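Local coordinates for Serine/threonine-protein kinase-like protein ACR4 (Arabidopsis thaliana, PDB 7A0J), which acts as a receptor kinase paired with the CLE40 peptide, controlling formative cell divisions in root meristems, at residues G41-L46 and Y69-S74. Sequence-based numbering, arbitrary orientation.
Sequences GTPGHL and YCWGNS. With EDO (1,2-ethanediol), chain G.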
loop_
_atom_site.group_PDB
_atom_site.type_symbol
_atom_site.label_atom_id
_atom_site.label_comp_id
_atom_site.label_asym_id
_atom_site.label_seq_id
_atom_site.Cartn_x
_atom_site.Cartn_y
_atom_site.Cartn_z
ATOM N N GLY A 41 14.073 -12.901 -7.321
ATOM C CA GLY A 41 14.651 -12.281 -6.113
ATOM C C GLY A 41 13.807 -12.514 -4.866
ATOM O O GLY A 41 14.278 -12.156 -3.770
ATOM N N THR A 42 12.607 -13.088 -5.006
ATOM C CA THR A 42 11.657 -13.312 -3.883
ATOM C C THR A 42 12.307 -14.232 -2.853
ATOM O O THR A 42 12.699 -15.348 -3.183
ATOM C CB THR A 42 10.319 -13.893 -4.361
ATOM O OG1 THR A 42 9.762 -13.005 -5.331
ATOM C CG2 THR A 42 9.336 -14.088 -3.228
ATOM N N PRO A 43 12.449 -13.793 -1.580
ATOM C CA PRO A 43 12.951 -14.668 -0.521
ATOM C C PRO A 43 12.009 -15.859 -0.292
ATOM O O PRO A 43 10.820 -15.641 -0.132
ATOM C CB PRO A 43 12.997 -13.773 0.728
ATOM C CG PRO A 43 12.930 -12.355 0.199
ATOM C CD PRO A 43 12.140 -12.441 -1.089
ATOM N N GLY A 44 12.558 -17.076 -0.290
ATOM C CA GLY A 44 11.797 -18.328 -0.104
ATOM C C GLY A 44 11.590 -18.665 1.366
ATOM O O GLY A 44 10.681 -19.471 1.656
ATOM N N HIS A 45 12.394 -18.076 2.260
ATOM C CA HIS A 45 12.507 -18.475 3.689
ATOM C C HIS A 45 12.300 -17.288 4.646
ATOM O O HIS A 45 11.968 -17.557 5.817
ATOM C CB HIS A 45 13.852 -19.173 3.926
ATOM C CG HIS A 45 14.097 -20.328 3.012
ATOM N ND1 HIS A 45 13.685 -21.611 3.314
ATOM C CD2 HIS A 45 14.700 -20.400 1.804
ATOM C CE1 HIS A 45 14.027 -22.425 2.336
ATOM N NE2 HIS A 45 14.651 -21.706 1.396
ATOM N N LEU A 46 12.500 -16.041 4.202
ATOM C CA LEU A 46 12.276 -14.831 5.043
ATOM C C LEU A 46 10.771 -14.642 5.255
ATOM O O LEU A 46 10.025 -14.674 4.258
ATOM C CB LEU A 46 12.888 -13.591 4.380
ATOM C CG LEU A 46 14.415 -13.528 4.329
ATOM C CD1 LEU A 46 14.874 -12.202 3.740
ATOM C CD2 LEU A 46 15.027 -13.731 5.707
ATOM N N TYR A 69 12.560 -4.651 4.006
ATOM C CA TYR A 69 13.403 -5.488 3.112
ATOM C C TYR A 69 12.784 -5.489 1.712
ATOM O O TYR A 69 11.663 -6.018 1.552
ATOM C CB TYR A 69 13.535 -6.911 3.657
ATOM C CG TYR A 69 14.525 -7.772 2.914
ATOM C CD1 TYR A 69 15.871 -7.759 3.248
ATOM C CD2 TYR A 69 14.125 -8.592 1.871
ATOM C CE1 TYR A 69 16.792 -8.543 2.571
ATOM C CE2 TYR A 69 15.033 -9.384 1.184
ATOM C CZ TYR A 69 16.372 -9.360 1.536
ATOM O OH TYR A 69 17.278 -10.136 0.874
ATOM N N CYS A 70 13.490 -4.899 0.743
ATOM C CA CYS A 70 13.043 -4.757 -0.666
ATOM C C CYS A 70 13.839 -5.708 -1.565
ATOM O O CYS A 70 15.021 -5.967 -1.270
ATOM C CB CYS A 70 13.192 -3.320 -1.150
ATOM S SG CYS A 70 12.363 -2.118 -0.079
ATOM N N TRP A 71 13.198 -6.211 -2.622
ATOM C CA TRP A 71 13.846 -7.017 -3.689
ATOM C C TRP A 71 13.295 -6.593 -5.054
ATOM O O TRP A 71 12.183 -6.019 -5.104
ATOM C CB TRP A 71 13.691 -8.518 -3.419
ATOM C CG TRP A 71 12.287 -9.039 -3.418
ATOM C CD1 TRP A 71 11.655 -9.680 -4.442
ATOM C CD2 TRP A 71 11.356 -9.027 -2.321
ATOM N NE1 TRP A 71 10.393 -10.049 -4.070
ATOM C CE2 TRP A 71 10.179 -9.661 -2.774
ATOM C CE3 TRP A 71 11.394 -8.535 -1.011
ATOM C CZ2 TRP A 71 9.054 -9.809 -1.964
ATOM C CZ3 TRP A 71 10.284 -8.686 -0.210
ATOM C CH2 TRP A 71 9.130 -9.312 -0.683
ATOM N N GLY A 72 14.069 -6.852 -6.107
ATOM C CA GLY A 72 13.858 -6.316 -7.462
ATOM C C GLY A 72 15.079 -5.543 -7.923
ATOM O O GLY A 72 16.198 -5.900 -7.505
ATOM N N ASN A 73 14.875 -4.515 -8.746
ATOM C CA ASN A 73 15.967 -3.697 -9.329
ATOM C C ASN A 73 15.405 -2.315 -9.676
ATOM O O ASN A 73 14.630 -2.215 -10.647
ATOM C CB ASN A 73 16.603 -4.402 -10.531
ATOM C CG ASN A 73 17.962 -3.846 -10.898
ATOM O OD1 ASN A 73 18.333 -2.758 -10.462
ATOM N ND2 ASN A 73 18.713 -4.586 -11.699
ATOM N N SER A 74 15.772 -1.301 -8.887
ATOM C CA SER A 74 15.330 0.109 -9.038
ATOM C C SER A 74 16.557 1.019 -9.105
ATOM O O SER A 74 17.492 0.811 -8.308
ATOM C CB SER A 74 14.408 0.510 -7.916
ATOM O OG SER A 74 14.104 1.897 -7.979
HETATM C C1 EDO G . 17.544 -13.622 -0.522
HETATM O O1 EDO G . 17.621 -13.387 0.867
HETATM C C2 EDO G . 16.382 -12.958 -1.163
HETATM O O2 EDO G . 16.398 -11.548 -1.050
#
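With CG turned between its backbone N and carbonyl carbon (chi1 63°), Trp71 lays its indole against Thr42 and Pro43, while Tyr69, CG trans to its N (chi1 -172°), brings its phenol to Pro43 and Leu46. The contact joins neighbouring repeats of the WD40-like beta-propeller ectodomain: the loop 41-46 leads from the first repeat into strand 48-53 of the second and passes over the side chains of the last strand of that repeat's three-stranded antiparallel sheet, 68-72. Pro43 suits the meeting because its rigid ring offers polarised C-H groups; CD sits 3.8 Å from the centroid of the six-membered indole ring, 15° off the normal. Thr42 CA lies over the five-membered ring of the same indole. The Thr42 hydroxyl is hydrogen-bonded to the carbonyl oxygens of Ile38 and Leu39, tying the loop back to helix 36-41. Buried Trp71 also meets Phe48, with ring planes about 45° apart. Leu46, whose branched apolar end can lie against a ring, puts CD1 over one face of Tyr69, off-centre toward the rim and 3.8 Å from CE2, while Pro43 CG approaches that same CE2 obliquely. O2 of an ethanediol, probably from the crystallisation liquor, lies at the ring's edge near its plane, hydrogen-bonded to Tyr69 OH at 2.5 Å.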